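Local coordinates for putative aspartate aminotransferase (PDB 1IUG), which is a putative aspartate aminotransferase of the class-V family, which carries pyridoxal 5'-phosphate and probably moves amino groups between amino acids and 2-oxo acids, at residues G311-L316 with V320-L325; L263-G268 with K278-A283. All coordinates share one frame; numbering follows the deposited sequence.

In the fold
Reading from the N terminus, interaction 2 comes first: helix 250-270 presents residues 263-268, the chain passes through strand 274-275, and residues 278-283 lie back beside the helix, closing a loop with nine residues between the two segments. Strand 285-288, helix 295-303 and strand 307-311 follow before interaction 1, a tighter turn in which 311-316 folds against the start of strand 320-323. The two loops therefore stand in series, neither enclosing nor crossing the other. Their centres lie about 13 Å apart, and they meet directly: Ser324 is probably hydrogen-bonded to the carbonyl of Ala283, while Leu323 and Leu325 pack on Leu264. Together they join the smaller mixed sheet to helix 250-270.

Interaction 1 (G311-L316 with V320-L325); sequences GGQGPL and VFRLSL
Arg322 has CG anti to its own carbonyl carbon and bends at chi3 (-70°), which brings the guanidinium edge to the carbonyl of Gly311. Its NH2 bonds Gly311 O at 2.6 Å, with an N-H...O angle of 163°; the oxygen lies in the guanidinium plane, and the donor sits almost on the line of the C=O bond. NE adds a weak, bent bond to the same oxygen at 3.1 Å. The NE2 end of the Gln313 amide lies over one face of the guanidinium, the planes 21° apart. NE2 is 2.9 Å from Arg322 NH2, but both are donors and no bond forms; Gln313 OE1 is instead bonded to Lys85. At the start of the strand, Val320 CG2 packs on Leu316 CB at 3.8 Å and touches Gly312 CA, beside a weak bond from Val320 N to Leu316 O. A leucine in place of Arg322 would probably leave Gly311 O without these two donors and the Gln313 amide without its flat neighbour. Arg322 is predicted to bind substrate, and the grip on Gly311 O through NE and NH2, with a weak bond from NH1 to Thr132 O, probably helps fix how its guanidinium is turned.

Interaction 2 (L263-G268 with K278-A283); sequences LLYGVG and KRFSPA
Tyr265 and Phe280 make this contact as a T-shaped pair: the edge of the Phe280 ring points at the face of Tyr265, with centroids 5.0 Å apart and planes at 79°. The close packing is concentrated at one corner of Phe280. Its CD2 sits over the Tyr265 face, shifted toward the rim, and comes within 3.5 Å of Tyr265 CE1 and 3.6 Å of Tyr265 CZ. The neighbouring CE2 follows at 3.9 Å from Tyr265 CZ, so one side of the Phe280 ring does the touching. With chi1 at -53°, CG of Phe280 stands opposite the carbonyl carbon, and the ring reaches from the loop to the helix.

Tyr265 belongs to the buried side. Its OH is hydrogen-bonded to the backbone N of Ala286, its ring meets that of Phe287, and its side chain also touches Ala285, which ties the ring to strand 285-288 as well as to the loop. Phe280 is the looser partner: it is exposed to solvent overall, though it also rests on Pro275. No hydrogen bond joins the two segments, and the contact buries just 102 Å² in all.

The nearest atoms of the tyrosine side chain and that of Arg322, predicted to bind substrate, are about 7 Å apart, but the contact itself is aromatic packing. It is a helix-to-loop edge-to-face pair that seats the connection between strands 274-275 and 285-288 against helix 250-270, beside the smaller mixed sheet of this class-V aminotransferase.

Interaction 1 (G311-L316 with V320-L325)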
ATOM      1  N   GLY A 311       3.334  18.921 -15.356  1.00 35.85           N
ATOM      2  CA  GLY A 311       3.592  19.054 -16.777  1.00 37.58           C
ATOM      3  C   GLY A 311       2.987  17.929 -17.589  1.00 39.40           C
ATOM      4  O   GLY A 311       2.149  17.175 -17.094  1.00 38.98           O
ATOM      5  N   GLY A 312       3.429  17.811 -18.838  1.00 40.91           N
ATOM      6  CA  GLY A 312       2.928  16.770 -19.717  1.00 42.09           C
ATOM      7  C   GLY A 312       3.702  15.470 -19.634  1.00 43.15           C
ATOM      8  O   GLY A 312       4.829  15.438 -19.142  1.00 43.02           O
ATOM      9  N   GLN A 313       3.086  14.400 -20.126  1.00 45.15           N
ATOM     10  CA  GLN A 313       3.682  13.067 -20.131  1.00 47.39           C
ATOM     11  C   GLN A 313       3.576  12.495 -21.545  1.00 47.77           C
ATOM     12  O   GLN A 313       2.691  12.888 -22.311  1.00 47.46           O
ATOM     13  CB  GLN A 313       2.943  12.157 -19.140  1.00 49.10           C
ATOM     14  CG  GLN A 313       2.941  12.662 -17.691  1.00 52.79           C
ATOM     15  CD  GLN A 313       1.544  12.707 -17.082  1.00 55.12           C
ATOM     16  OE1 GLN A 313       1.271  12.054 -16.071  1.00 56.35           O
ATOM     17  NE2 GLN A 313       0.656  13.484 -17.694  1.00 54.90           N
ATOM     18  N   GLY A 314       4.475  11.576 -21.888  1.00 48.86           N
ATOM     19  CA  GLY A 314       4.464  10.980 -23.216  1.00 49.74           C
ATOM     20  C   GLY A 314       4.606  12.029 -24.310  1.00 51.13           C
ATOM     21  O   GLY A 314       5.485  12.887 -24.225  1.00 53.08           O
ATOM     22  N   PRO A 315       3.745  12.001 -25.341  1.00 50.92           N
ATOM     23  CA  PRO A 315       3.761  12.948 -26.465  1.00 50.72           C
ATOM     24  C   PRO A 315       3.562  14.410 -26.057  1.00 51.16           C
ATOM     25  O   PRO A 315       3.901  15.323 -26.815  1.00 51.00           O
ATOM     26  CB  PRO A 315       2.597  12.464 -27.330  1.00 51.12           C
ATOM     27  CG  PRO A 315       2.574  10.994 -27.068  1.00 51.96           C
ATOM     28  CD  PRO A 315       2.753  10.938 -25.574  1.00 51.14           C
ATOM     29  N   LEU A 316       2.993  14.626 -24.872  1.00 50.78           N
ATOM     30  CA  LEU A 316       2.739  15.976 -24.372  1.00 50.05           C
ATOM     31  C   LEU A 316       3.857  16.506 -23.474  1.00 50.45           C
ATOM     32  O   LEU A 316       3.780  17.628 -22.965  1.00 50.75           O
ATOM     33  CB  LEU A 316       1.404  16.021 -23.626  1.00 49.26           C
ATOM     34  CG  LEU A 316       0.155  15.642 -24.421  1.00 47.67           C
ATOM     35  CD1 LEU A 316      -1.064  15.779 -23.531  1.00 47.61           C
ATOM     36  CD2 LEU A 316       0.021  16.531 -25.648  1.00 47.89           C
ATOM     37  N   VAL A 320       2.793  20.851 -22.705  1.00 43.43           N
ATOM     38  CA  VAL A 320       1.657  21.351 -21.920  1.00 42.20           C
ATOM     39  C   VAL A 320       1.906  21.505 -20.415  1.00 40.78           C
ATOM     40  O   VAL A 320       2.958  21.120 -19.902  1.00 41.31           O
ATOM     41  CB  VAL A 320       0.420  20.409 -22.068  1.00 42.63           C
ATOM     42  CG1 VAL A 320       0.042  20.211 -23.531  1.00 42.78           C
ATOM     43  CG2 VAL A 320       0.690  19.067 -21.395  1.00 42.85           C
ATOM     44  N   PHE A 321       0.923  22.088 -19.726  1.00 38.72           N
ATOM     45  CA  PHE A 321       0.985  22.258 -18.280  1.00 36.23           C
ATOM     46  C   PHE A 321      -0.378  21.997 -17.688  1.00 35.41           C
ATOM     47  O   PHE A 321      -1.383  22.133 -18.392  1.00 34.22           O
ATOM     48  CB  PHE A 321       1.533  23.615 -17.867  1.00 33.74           C
ATOM     49  CG  PHE A 321       0.636  24.788 -18.061  1.00 33.66           C
ATOM     50  CD1 PHE A 321      -0.071  25.338 -17.000  1.00 32.69           C
ATOM     51  CD2 PHE A 321       0.546  25.394 -19.309  1.00 34.48           C
ATOM     52  CE1 PHE A 321      -0.850  26.476 -17.174  1.00 34.32           C
ATOM     53  CE2 PHE A 321      -0.229  26.534 -19.496  1.00 34.36           C
ATOM     54  CZ  PHE A 321      -0.928  27.076 -18.425  1.00 35.22           C
ATOM     55  N   ARG A 322      -0.462  21.625 -16.417  1.00 34.13           N
ATOM     56  CA  ARG A 322      -1.748  21.339 -15.837  1.00 33.34           C
ATOM     57  C   ARG A 322      -1.912  21.874 -14.471  1.00 31.94           C
ATOM     58  O   ARG A 322      -1.008  21.939 -13.645  1.00 30.49           O
ATOM     59  CB  ARG A 322      -2.034  19.848 -15.865  1.00 32.73           C
ATOM     60  CG  ARG A 322      -2.171  19.321 -17.288  1.00 34.50           C
ATOM     61  CD  ARG A 322      -2.251  17.819 -17.302  1.00 36.66           C
ATOM     62  NE  ARG A 322      -0.963  17.250 -16.947  1.00 36.85           N
ATOM     63  CZ  ARG A 322      -0.815  16.194 -16.134  1.00 35.53           C
ATOM     64  NH1 ARG A 322      -1.878  15.600 -15.622  1.00 34.77           N
ATOM     65  NH2 ARG A 322       0.403  15.758 -15.848  1.00 36.09           N
ATOM     66  N   LEU A 323      -3.141  22.275 -14.304  1.00 32.14           N
ATOM     67  CA  LEU A 323      -3.619  22.909 -13.116  1.00 32.48           C
ATOM     68  C   LEU A 323      -4.796  22.168 -12.555  1.00 32.64           C
ATOM     69  O   LEU A 323      -5.655  21.690 -13.290  1.00 34.10           O
ATOM     70  CB  LEU A 323      -4.001  24.361 -13.401  1.00 35.09           C
ATOM     71  CG  LEU A 323      -2.871  25.317 -13.806  1.00 37.61           C
ATOM     72  CD1 LEU A 323      -3.435  26.691 -14.142  1.00 39.10           C
ATOM     73  CD2 LEU A 323      -1.821  25.422 -12.712  1.00 39.00           C
ATOM     74  N   SER A 324      -4.854  22.045 -11.231  1.00 30.45           N
ATOM     75  CA  SER A 324      -5.976  21.356 -10.596  1.00 27.98           C
ATOM     76  C   SER A 324      -6.369  21.854  -9.207  1.00 27.63           C
ATOM     77  O   SER A 324      -5.533  21.977  -8.306  1.00 25.67           O
ATOM     78  CB  SER A 324      -5.696  19.855 -10.530  1.00 25.68           C
ATOM     79  OG  SER A 324      -6.796  19.156  -9.974  1.00 26.03           O
ATOM     80  N   LEU A 325      -7.665  22.109  -9.043  1.00 25.87           N
ATOM     81  CA  LEU A 325      -8.228  22.560  -7.776  1.00 26.07           C
ATOM     82  C   LEU A 325      -9.021  21.415  -7.155  1.00 26.69           C
ATOM     83  O   LEU A 325      -9.935  21.636  -6.361  1.00 27.61           O
ATOM     84  CB  LEU A 325      -9.136  23.771  -7.998  1.00 24.83           C
ATOM     85  CG  LEU A 325      -8.409  25.100  -8.201  1.00 27.16           C
ATOM     86  CD1 LEU A 325      -9.354  26.171  -8.723  1.00 26.10           C
ATOM     87  CD2 LEU A 325      -7.784  25.517  -6.881  1.00 26.29           C
TER

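Interaction 2 (L263-G268 with K278-A283)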
ATOM      1  N   LEU A 263     -13.357  27.634 -13.933  1.00 33.62           N
ATOM      2  CA  LEU A 263     -12.763  28.919 -13.580  1.00 33.37           C
ATOM      3  C   LEU A 263     -11.336  28.983 -14.130  1.00 32.73           C
ATOM      4  O   LEU A 263     -10.910  30.018 -14.645  1.00 33.12           O
ATOM      5  CB  LEU A 263     -12.751  29.089 -12.058  1.00 33.80           C
ATOM      6  CG  LEU A 263     -12.194  30.397 -11.494  1.00 35.08           C
ATOM      7  CD1 LEU A 263     -13.093  31.563 -11.897  1.00 36.06           C
ATOM      8  CD2 LEU A 263     -12.092  30.299  -9.982  1.00 35.18           C
ATOM      9  N   LEU A 264     -10.613  27.867 -14.035  1.00 31.45           N
ATOM     10  CA  LEU A 264      -9.237  27.787 -14.527  1.00 31.09           C
ATOM     11  C   LEU A 264      -9.173  27.861 -16.051  1.00 30.98           C
ATOM     12  O   LEU A 264      -8.301  28.530 -16.607  1.00 31.91           O
ATOM     13  CB  LEU A 264      -8.561  26.507 -14.036  1.00 30.48           C
ATOM     14  CG  LEU A 264      -8.394  26.358 -12.522  1.00 30.85           C
ATOM     15  CD1 LEU A 264      -7.755  25.015 -12.209  1.00 29.10           C
ATOM     16  CD2 LEU A 264      -7.560  27.500 -11.971  1.00 29.14           C
ATOM     17  N   TYR A 265     -10.085  27.161 -16.723  1.00 30.20           N
ATOM     18  CA  TYR A 265     -10.134  27.184 -18.182  1.00 30.76           C
ATOM     19  C   TYR A 265     -10.535  28.565 -18.679  1.00 31.63           C
ATOM     20  O   TYR A 265     -10.060  29.013 -19.721  1.00 32.17           O
ATOM     21  CB  TYR A 265     -11.105  26.131 -18.721  1.00 28.13           C
ATOM     22  CG  TYR A 265     -10.474  24.768 -18.925  1.00 26.85           C
ATOM     23  CD1 TYR A 265     -10.938  23.652 -18.229  1.00 24.31           C
ATOM     24  CD2 TYR A 265      -9.421  24.592 -19.828  1.00 25.81           C
ATOM     25  CE1 TYR A 265     -10.377  22.400 -18.425  1.00 23.78           C
ATOM     26  CE2 TYR A 265      -8.848  23.339 -20.032  1.00 24.31           C
ATOM     27  CZ  TYR A 265      -9.332  22.248 -19.326  1.00 24.95           C
ATOM     28  OH  TYR A 265      -8.770  21.005 -19.512  1.00 25.69           O
ATOM     29  N   GLY A 266     -11.389  29.245 -17.915  1.00 32.28           N
ATOM     30  CA  GLY A 266     -11.825  30.580 -18.291  1.00 33.16           C
ATOM     31  C   GLY A 266     -10.655  31.549 -18.329  1.00 34.43           C
ATOM     32  O   GLY A 266     -10.493  32.300 -19.288  1.00 34.69           O
ATOM     33  N   VAL A 267      -9.821  31.504 -17.294  1.00 34.97           N
ATOM     34  CA  VAL A 267      -8.649  32.372 -17.191  1.00 35.27           C
ATOM     35  C   VAL A 267      -7.625  32.085 -18.288  1.00 36.55           C
ATOM     36  O   VAL A 267      -7.076  33.010 -18.890  1.00 35.99           O
ATOM     37  CB  VAL A 267      -7.971  32.225 -15.811  1.00 34.35           C
ATOM     38  CG1 VAL A 267      -6.680  33.028 -15.759  1.00 35.47           C
ATOM     39  CG2 VAL A 267      -8.922  32.678 -14.714  1.00 34.62           C
ATOM     40  N   GLY A 268      -7.369  30.803 -18.539  1.00 37.39           N
ATOM     41  CA  GLY A 268      -6.410  30.417 -19.560  1.00 40.42           C
ATOM     42  C   GLY A 268      -6.837  30.807 -20.964  1.00 43.75           C
ATOM     43  O   GLY A 268      -6.027  31.306 -21.747  1.00 42.72           O
ATOM     44  N   LYS A 278     -11.240  17.716 -25.705  1.00 40.81           N
ATOM     45  CA  LYS A 278     -12.479  18.140 -26.365  1.00 43.60           C
ATOM     46  C   LYS A 278     -13.578  18.024 -25.309  1.00 43.78           C
ATOM     47  O   LYS A 278     -14.473  18.860 -25.224  1.00 44.36           O
ATOM     48  CB  LYS A 278     -12.827  17.211 -27.537  1.00 46.08           C
ATOM     49  CG  LYS A 278     -11.742  17.037 -28.592  1.00 49.82           C
ATOM     50  CD  LYS A 278     -11.365  18.365 -29.249  1.00 53.84           C
ATOM     51  CE  LYS A 278     -10.278  18.197 -30.317  1.00 54.92           C
ATOM     52  NZ  LYS A 278      -9.820  16.784 -30.497  1.00 55.60           N
ATOM     53  N   ARG A 279     -13.511  16.934 -24.548  1.00 42.86           N
ATOM     54  CA  ARG A 279     -14.439  16.636 -23.464  1.00 43.76           C
ATOM     55  C   ARG A 279     -13.694  16.984 -22.185  1.00 42.04           C
ATOM     56  O   ARG A 279     -12.616  16.448 -21.920  1.00 41.44           O
ATOM     57  CB  ARG A 279     -14.780  15.149 -23.471  1.00 47.80           C
ATOM     58  CG  ARG A 279     -15.972  14.759 -24.323  1.00 52.20           C
ATOM     59  CD  ARG A 279     -17.242  15.439 -23.852  1.00 56.11           C
ATOM     60  NE  ARG A 279     -18.394  14.542 -23.941  1.00 57.89           N
ATOM     61  CZ  ARG A 279     -18.641  13.545 -23.095  1.00 58.53           C
ATOM     62  NH1 ARG A 279     -17.816  13.296 -22.082  1.00 56.37           N
ATOM     63  NH2 ARG A 279     -19.732  12.806 -23.247  1.00 60.48           N
ATOM     64  N   PHE A 280     -14.284  17.853 -21.377  1.00 40.17           N
ATOM     65  CA  PHE A 280     -13.631  18.298 -20.159  1.00 40.03           C
ATOM     66  C   PHE A 280     -13.968  17.568 -18.869  1.00 38.21           C
ATOM     67  O   PHE A 280     -15.134  17.430 -18.499  1.00 39.13           O
ATOM     68  CB  PHE A 280     -13.849  19.803 -19.979  1.00 42.12           C
ATOM     69  CG  PHE A 280     -13.443  20.615 -21.174  1.00 45.37           C
ATOM     70  CD1 PHE A 280     -14.298  20.741 -22.268  1.00 47.21           C
ATOM     71  CD2 PHE A 280     -12.197  21.225 -21.224  1.00 46.03           C
ATOM     72  CE1 PHE A 280     -13.913  21.462 -23.397  1.00 48.78           C
ATOM     73  CE2 PHE A 280     -11.800  21.949 -22.344  1.00 47.66           C
ATOM     74  CZ  PHE A 280     -12.658  22.067 -23.435  1.00 49.13           C
ATOM     75  N   SER A 281     -12.923  17.084 -18.206  1.00 35.33           N
ATOM     76  CA  SER A 281     -13.049  16.411 -16.922  1.00 32.39           C
ATOM     77  C   SER A 281     -12.869  17.498 -15.867  1.00 30.48           C
ATOM     78  O   SER A 281     -12.014  18.372 -16.013  1.00 31.04           O
ATOM     79  CB  SER A 281     -11.949  15.365 -16.758  1.00 33.36           C
ATOM     80  OG  SER A 281     -11.924  14.870 -15.432  1.00 33.70           O
ATOM     81  N   PRO A 282     -13.677  17.467 -14.796  1.00 28.16           N
ATOM     82  CA  PRO A 282     -13.576  18.470 -13.731  1.00 27.22           C
ATOM     83  C   PRO A 282     -12.346  18.273 -12.833  1.00 26.35           C
ATOM     84  O   PRO A 282     -12.094  19.078 -11.942  1.00 26.55           O
ATOM     85  CB  PRO A 282     -14.862  18.248 -12.923  1.00 27.85           C
ATOM     86  CG  PRO A 282     -15.758  17.425 -13.837  1.00 28.61           C
ATOM     87  CD  PRO A 282     -14.791  16.539 -14.540  1.00 28.20           C
ATOM     88  N   ALA A 283     -11.587  17.207 -13.074  1.00 25.54           N
ATOM     89  CA  ALA A 283     -10.413  16.885 -12.261  1.00 24.67           C
ATOM     90  C   ALA A 283      -9.157  17.708 -12.515  1.00 25.13           C
ATOM     91  O   ALA A 283      -8.318  17.847 -11.623  1.00 24.54           O
ATOM     92  CB  ALA A 283     -10.082  15.402 -12.397  1.00 22.24           C
TER